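PDB 6NB0: histidine kinase, which probably transfers a phosphoryl group from ATP to a histidine side chain of a protein, as sensor kinases of phosphorelay systems do. Local coordinates for residues F133-L138 with T162-Q167; G263-G268 with S276-R281. One frame throughout, in Å; residues are numbered along the deposited sequence.

Interaction 1 of 2, residues F133-L138 with T162-Q167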
loop_
_atom_site.group_PDB
_atom_site.type_symbol
_atom_site.label_atom_id
_atom_site.label_comp_id
_atom_site.label_asym_id
_atom_site.label_seq_id
_atom_site.Cartn_x
_atom_site.Cartn_y
_atom_site.Cartn_z
ATOM N N PHE A 133 8.099 12.698 -20.469
ATOM C CA PHE A 133 8.040 13.767 -19.482
ATOM C C PHE A 133 9.438 14.330 -19.295
ATOM O O PHE A 133 10.444 13.673 -19.588
ATOM C CB PHE A 133 7.486 13.282 -18.119
ATOM C CG PHE A 133 8.398 12.321 -17.422
ATOM C CD1 PHE A 133 9.368 12.780 -16.535
ATOM C CD2 PHE A 133 8.318 10.960 -17.685
ATOM C CE1 PHE A 133 10.237 11.903 -15.912
ATOM C CE2 PHE A 133 9.193 10.063 -17.061
ATOM C CZ PHE A 133 10.141 10.531 -16.176
ATOM N N ALA A 134 9.484 15.540 -18.753
ATOM C CA ALA A 134 10.743 16.224 -18.480
ATOM C C ALA A 134 11.395 15.700 -17.198
ATOM O O ALA A 134 10.787 15.692 -16.122
ATOM C CB ALA A 134 10.494 17.735 -18.398
ATOM N N LEU A 135 12.658 15.268 -17.324
ATOM C CA LEU A 135 13.376 14.673 -16.200
ATOM C C LEU A 135 13.709 15.699 -15.126
ATOM O O LEU A 135 13.611 15.409 -13.930
ATOM C CB LEU A 135 14.665 14.011 -16.704
ATOM C CG LEU A 135 14.457 12.612 -17.312
ATOM C CD1 LEU A 135 15.703 12.152 -18.108
ATOM C CD2 LEU A 135 14.128 11.628 -16.179
ATOM N N ARG A 136 14.136 16.898 -15.523
ATOM C CA ARG A 136 14.626 17.820 -14.492
ATOM C C ARG A 136 13.522 18.305 -13.544
ATOM O O ARG A 136 13.755 18.357 -12.327
ATOM C CB ARG A 136 15.336 19.008 -15.140
ATOM C CG ARG A 136 15.752 20.082 -14.141
ATOM C CD ARG A 136 16.719 19.521 -13.112
ATOM N NE ARG A 136 17.216 20.533 -12.175
ATOM C CZ ARG A 136 18.275 21.310 -12.407
ATOM N NH1 ARG A 136 18.942 21.210 -13.560
ATOM N NH2 ARG A 136 18.672 22.188 -11.492
ATOM N N PRO A 137 12.322 18.677 -14.022
ATOM C CA PRO A 137 11.254 18.994 -13.058
ATOM C C PRO A 137 10.906 17.825 -12.157
ATOM O O PRO A 137 10.519 18.034 -10.996
ATOM C CB PRO A 137 10.070 19.397 -13.951
ATOM C CG PRO A 137 10.715 19.884 -15.255
ATOM C CD PRO A 137 11.874 18.915 -15.409
ATOM N N LEU A 138 11.061 16.587 -12.637
ATOM C CA LEU A 138 10.842 15.450 -11.737
ATOM C C LEU A 138 11.874 15.411 -10.608
ATOM O O LEU A 138 11.528 15.156 -9.444
ATOM C CB LEU A 138 10.851 14.139 -12.531
ATOM C CG LEU A 138 10.710 12.915 -11.622
ATOM C CD1 LEU A 138 9.426 12.977 -10.801
ATOM C CD2 LEU A 138 10.777 11.619 -12.437
ATOM N N THR A 162 23.011 17.605 -11.050
ATOM C CA THR A 162 22.614 17.048 -12.329
ATOM C C THR A 162 22.914 18.070 -13.411
ATOM O O THR A 162 22.776 19.278 -13.169
ATOM C CB THR A 162 21.132 16.653 -12.380
ATOM O OG1 THR A 162 20.857 16.042 -13.645
ATOM C CG2 THR A 162 20.193 17.867 -12.192
ATOM N N PRO A 163 23.394 17.624 -14.573
ATOM C CA PRO A 163 23.432 18.493 -15.758
ATOM C C PRO A 163 22.123 18.510 -16.532
ATOM O O PRO A 163 22.002 19.253 -17.509
ATOM C CB PRO A 163 24.551 17.859 -16.595
ATOM C CG PRO A 163 24.375 16.362 -16.323
ATOM C CD PRO A 163 24.020 16.308 -14.827
ATOM N N LEU A 164 21.126 17.735 -16.112
ATOM C CA LEU A 164 19.896 17.624 -16.884
ATOM C C LEU A 164 19.127 18.945 -16.872
ATOM O O LEU A 164 18.931 19.562 -15.819
ATOM C CB LEU A 164 19.029 16.492 -16.324
ATOM C CG LEU A 164 19.656 15.092 -16.355
ATOM C CD1 LEU A 164 18.729 14.069 -15.672
ATOM C CD2 LEU A 164 20.000 14.664 -17.789
ATOM N N ALA A 165 18.705 19.379 -18.052
ATOM C CA ALA A 165 17.925 20.600 -18.214
ATOM C C ALA A 165 16.642 20.282 -18.976
ATOM O O ALA A 165 15.564 20.235 -18.373
ATOM C CB ALA A 165 18.745 21.677 -18.930
ATOM N N ALA A 166 16.743 20.023 -20.284
ATOM C CA ALA A 166 15.564 19.779 -21.113
ATOM C C ALA A 166 15.317 18.303 -21.432
ATOM O O ALA A 166 14.325 17.993 -22.110
ATOM C CB ALA A 166 15.663 20.571 -22.422
ATOM N N GLN A 167 16.171 17.389 -20.959
ATOM C CA GLN A 167 16.058 15.987 -21.356
ATOM C C GLN A 167 14.703 15.416 -20.976
ATOM O O GLN A 167 14.159 15.726 -19.919
ATOM C CB GLN A 167 17.154 15.141 -20.690
ATOM C CG GLN A 167 18.522 15.281 -21.344
ATOM C CD GLN A 167 19.314 16.484 -20.833
ATOM O OE1 GLN A 167 18.796 17.329 -20.091
ATOM N NE2 GLN A 167 20.584 16.554 -21.225
HETATM O O HOH W 1 14.340 17.885 -18.131
HETATM O O HOH W 2 21.950 21.916 -14.043
#
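Arg136 leaves the first turn of helix 135-154 with CG anti to its backbone N (chi1 174°), and a bend at chi2 (61°) carries the guanidinium group to the carbonyl of Leu164. Its NH1 donates to Leu164 O at 2.8 Å, the oxygen lying at the edge of the guanidinium group and in its plane. The methyl CG2 of Thr162 sits over one face of the same group, 3.8 Å from Arg136 NH1, and a water joins NH1 to Thr162 O. On the way there, Arg136 CB passes 3.5 Å from Ala165 O.

Nearer the strand-to-helix junction the contact is made by backbone. Leu135 N donates to Gln167 O over 3.0 Å in an almost straight bond (173° at the hydrogen). A second water accepts from Arg136 N and donates to both Ala165 O and Gln167 O, tying the start of the helix to the loop. On the side facing strand 196-204, Leu135 CB meets Leu164 CD1 at 4.2 Å, and both leucines continue onto Val203.

The loop is braced from within. Thr162 OG1 accepts from Leu164 N in an ST turn and also bonds to Ala201 O, while Gln167 OE1 takes the N-H of Ala165 at 2.9 Å. Gln167 O and, through water, Ala165 O thus serve the N-H groups of the helix start, while Leu164 O takes the arginine side chain. Carbonyl oxygens so placed would be expected to ease the partial positive charge of the helix start and the arginine charge, the latter also having a weak, long ion pair from NE to Asp140.

Interaction 2 of 2, residues G263-G268 with S276-R281; sequences GAFEQG and STLKFR
Strands 264-267 and 276-283 form an antiparallel beta hairpin at one margin of the five-stranded mixed sheet, in the alpha/beta sandwich expected of a histidine kinase catalytic domain. Strand 264-267 is outermost within the chain; its partner continues inward through backbone bonds to strand 207-214. The axes of segments 264-267 and 276-281 approach to 4.8 Å and run almost exactly antiparallel, at 177°.

Ala264 with Arg281 and Glu266 with Lys279 are hydrogen-bonded pairs, each closed by two N-H to O bonds. In the latter, Glu266 N to Lys279 O and Lys279 N to Glu266 O are both 2.8 Å. Gly268 N to Thr277 O adds a further bond toward the turn. Between them lie the non-hydrogen-bonded pairs Phe265 with Phe280 and Gln267 with Leu278.

These last four side chains share the face that packs against helices 173-189 and 252-260. A chi1 of 172° swings the Phe265 ring away from its own N-H, along the neighbouring strand: CE1 is 4.1 Å from Leu278 CB, and Phe280 CA lies at the ring edge. Leu278 CD2 lies alongside the extended chain of Gln267, 3.6 Å from its CG, while the amide oxygen of Gln267 is held by Ser248 N.

The other face carries Ala264, Glu266, Lys279 and Arg281. In the Glu266 conformer described, OE1 and Lys279 NZ are 4.8 Å apart, the opposite charges near but not in contact. Arg281, bent at chi3, lays one face of its guanidinium group over the backbone at Ala264 N and Gly263 C, with NH2 3.4 Å from Ala264 CB.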
loop_
_atom_site.group_PDB
_atom_site.type_symbol
_atom_site.label_atom_id
_atom_site.label_comp_id
_atom_site.label_asym_id
_atom_site.label_seq_id
_atom_site.Cartn_x
_atom_site.Cartn_y
_atom_site.Cartn_z
ATOM N N GLY A 263 15.565 -1.862 -15.903
ATOM C CA GLY A 263 16.690 -1.264 -15.214
ATOM C C GLY A 263 17.126 -2.125 -14.043
ATOM O O GLY A 263 16.948 -3.343 -14.038
ATOM N N ALA A 264 17.684 -1.467 -13.030
ATOM C CA ALA A 264 18.268 -2.213 -11.929
ATOM C C ALA A 264 18.361 -1.302 -10.721
ATOM O O ALA A 264 18.401 -0.073 -10.851
ATOM C CB ALA A 264 19.662 -2.755 -12.289
ATOM N N PHE A 265 18.434 -1.920 -9.543
ATOM C CA PHE A 265 18.571 -1.150 -8.305
ATOM C C PHE A 265 19.615 -1.819 -7.422
ATOM O O PHE A 265 19.646 -3.044 -7.323
ATOM C CB PHE A 265 17.234 -1.068 -7.575
ATOM C CG PHE A 265 17.342 -0.454 -6.215
ATOM C CD1 PHE A 265 17.608 0.885 -6.085
ATOM C CD2 PHE A 265 17.228 -1.240 -5.063
ATOM C CE1 PHE A 265 17.737 1.467 -4.819
ATOM C CE2 PHE A 265 17.366 -0.664 -3.794
ATOM C CZ PHE A 265 17.610 0.688 -3.673
ATOM N N GLU A 266 20.501 -1.026 -6.818
ATOM C CA GLU A 266 21.547 -1.567 -5.960
ATOM C C GLU A 266 21.549 -0.788 -4.657
ATOM O O GLU A 266 21.688 0.445 -4.669
ATOM C CB GLU A 266 22.924 -1.496 -6.631
ATOM C CG GLU A 266 23.006 -2.248 -7.945
ATOM C CD GLU A 266 24.419 -2.354 -8.477
ATOM O OE1 GLU A 266 25.132 -1.330 -8.502
ATOM O OE2 GLU A 266 24.820 -3.470 -8.855
ATOM N N GLN A 267 21.390 -1.507 -3.547
ATOM C CA GLN A 267 21.529 -0.942 -2.211
ATOM C C GLN A 267 22.918 -1.298 -1.688
ATOM O O GLN A 267 23.224 -2.480 -1.458
ATOM C CB GLN A 267 20.436 -1.466 -1.281
ATOM C CG GLN A 267 20.522 -0.879 0.110
ATOM C CD GLN A 267 19.644 -1.590 1.087
ATOM O OE1 GLN A 267 18.910 -2.517 0.722
ATOM N NE2 GLN A 267 19.724 -1.186 2.358
ATOM N N GLY A 268 23.782 -0.291 -1.543
ATOM C CA GLY A 268 25.086 -0.547 -0.958
ATOM C C GLY A 268 24.970 -0.808 0.536
ATOM O O GLY A 268 23.923 -0.612 1.164
ATOM N N SER A 276 27.564 5.877 1.876
ATOM C CA SER A 276 26.685 4.844 1.372
ATOM C C SER A 276 26.043 5.337 0.091
ATOM O O SER A 276 25.989 6.539 -0.185
ATOM C CB SER A 276 25.608 4.476 2.393
ATOM O OG SER A 276 26.230 4.121 3.623
ATOM N N THR A 277 25.590 4.387 -0.712
ATOM C CA THR A 277 24.934 4.713 -1.964
ATOM C C THR A 277 23.723 3.826 -2.166
ATOM O O THR A 277 23.718 2.652 -1.777
ATOM C CB THR A 277 25.869 4.527 -3.172
ATOM O OG1 THR A 277 26.220 3.143 -3.293
ATOM C CG2 THR A 277 27.135 5.364 -3.018
ATOM N N LEU A 278 22.710 4.401 -2.807
ATOM C CA LEU A 278 21.632 3.673 -3.469
ATOM C C LEU A 278 21.712 4.033 -4.946
ATOM O O LEU A 278 21.782 5.225 -5.286
ATOM C CB LEU A 278 20.259 4.078 -2.917
ATOM C CG LEU A 278 20.036 3.989 -1.396
ATOM C CD1 LEU A 278 18.630 4.484 -1.008
ATOM C CD2 LEU A 278 20.258 2.534 -0.892
ATOM N N LYS A 279 21.724 3.032 -5.820
ATOM C CA LYS A 279 21.905 3.280 -7.246
ATOM C C LYS A 279 20.670 2.766 -7.968
ATOM O O LYS A 279 20.325 1.583 -7.849
ATOM C CB LYS A 279 23.163 2.609 -7.791
ATOM C CG LYS A 279 24.480 3.218 -7.246
ATOM C CD LYS A 279 25.682 2.473 -7.804
ATOM C CE LYS A 279 26.949 2.912 -7.114
ATOM N NZ LYS A 279 28.160 2.341 -7.796
ATOM N N PHE A 280 20.036 3.652 -8.729
ATOM C CA PHE A 280 18.827 3.370 -9.496
ATOM C C PHE A 280 19.139 3.553 -10.983
ATOM O O PHE A 280 19.759 4.545 -11.376
ATOM C CB PHE A 280 17.704 4.308 -9.004
ATOM C CG PHE A 280 16.389 4.165 -9.743
ATOM C CD1 PHE A 280 16.150 4.878 -10.911
ATOM C CD2 PHE A 280 15.382 3.346 -9.243
ATOM C CE1 PHE A 280 14.920 4.759 -11.580
ATOM C CE2 PHE A 280 14.149 3.217 -9.917
ATOM C CZ PHE A 280 13.927 3.922 -11.072
ATOM N N ARG A 281 18.746 2.583 -11.816
ATOM C CA ARG A 281 18.864 2.742 -13.260
ATOM C C ARG A 281 17.557 2.347 -13.926
ATOM O O ARG A 281 16.909 1.381 -13.512
ATOM C CB ARG A 281 19.959 1.847 -13.895
ATOM C CG ARG A 281 21.373 1.952 -13.399
ATOM C CD ARG A 281 22.265 1.065 -14.317
ATOM N NE ARG A 281 21.834 -0.340 -14.408
ATOM C CZ ARG A 281 21.191 -0.886 -15.446
ATOM N NH1 ARG A 281 20.881 -0.156 -16.509
ATOM N NH2 ARG A 281 20.853 -2.171 -15.428
HETATM O O HOH W 3 24.711 1.219 -4.442
HETATM O O HOH W 4 23.360 1.904 1.198
#

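Overall arrangement
The two contacts lie in series along the chain, interaction 1 ending before interaction 2 begins, and their centres are 20 Å apart; the nearest atoms come to about 8 Å without touching. Interaction 1 joins a helix start to the loop that leaves strand 157-161, one outermost strand of the mixed sheet, whereas interaction 2 includes strand 264-267 at the opposite margin. Both contacts meet helix 173-189, which packs against the mixed sheet: Phe133 and Phe280 both touch Leu176 on it, and Phe265 and Leu278 share Leu183 farther along. No nucleotide site can be placed relative to the two contacts from the residues described.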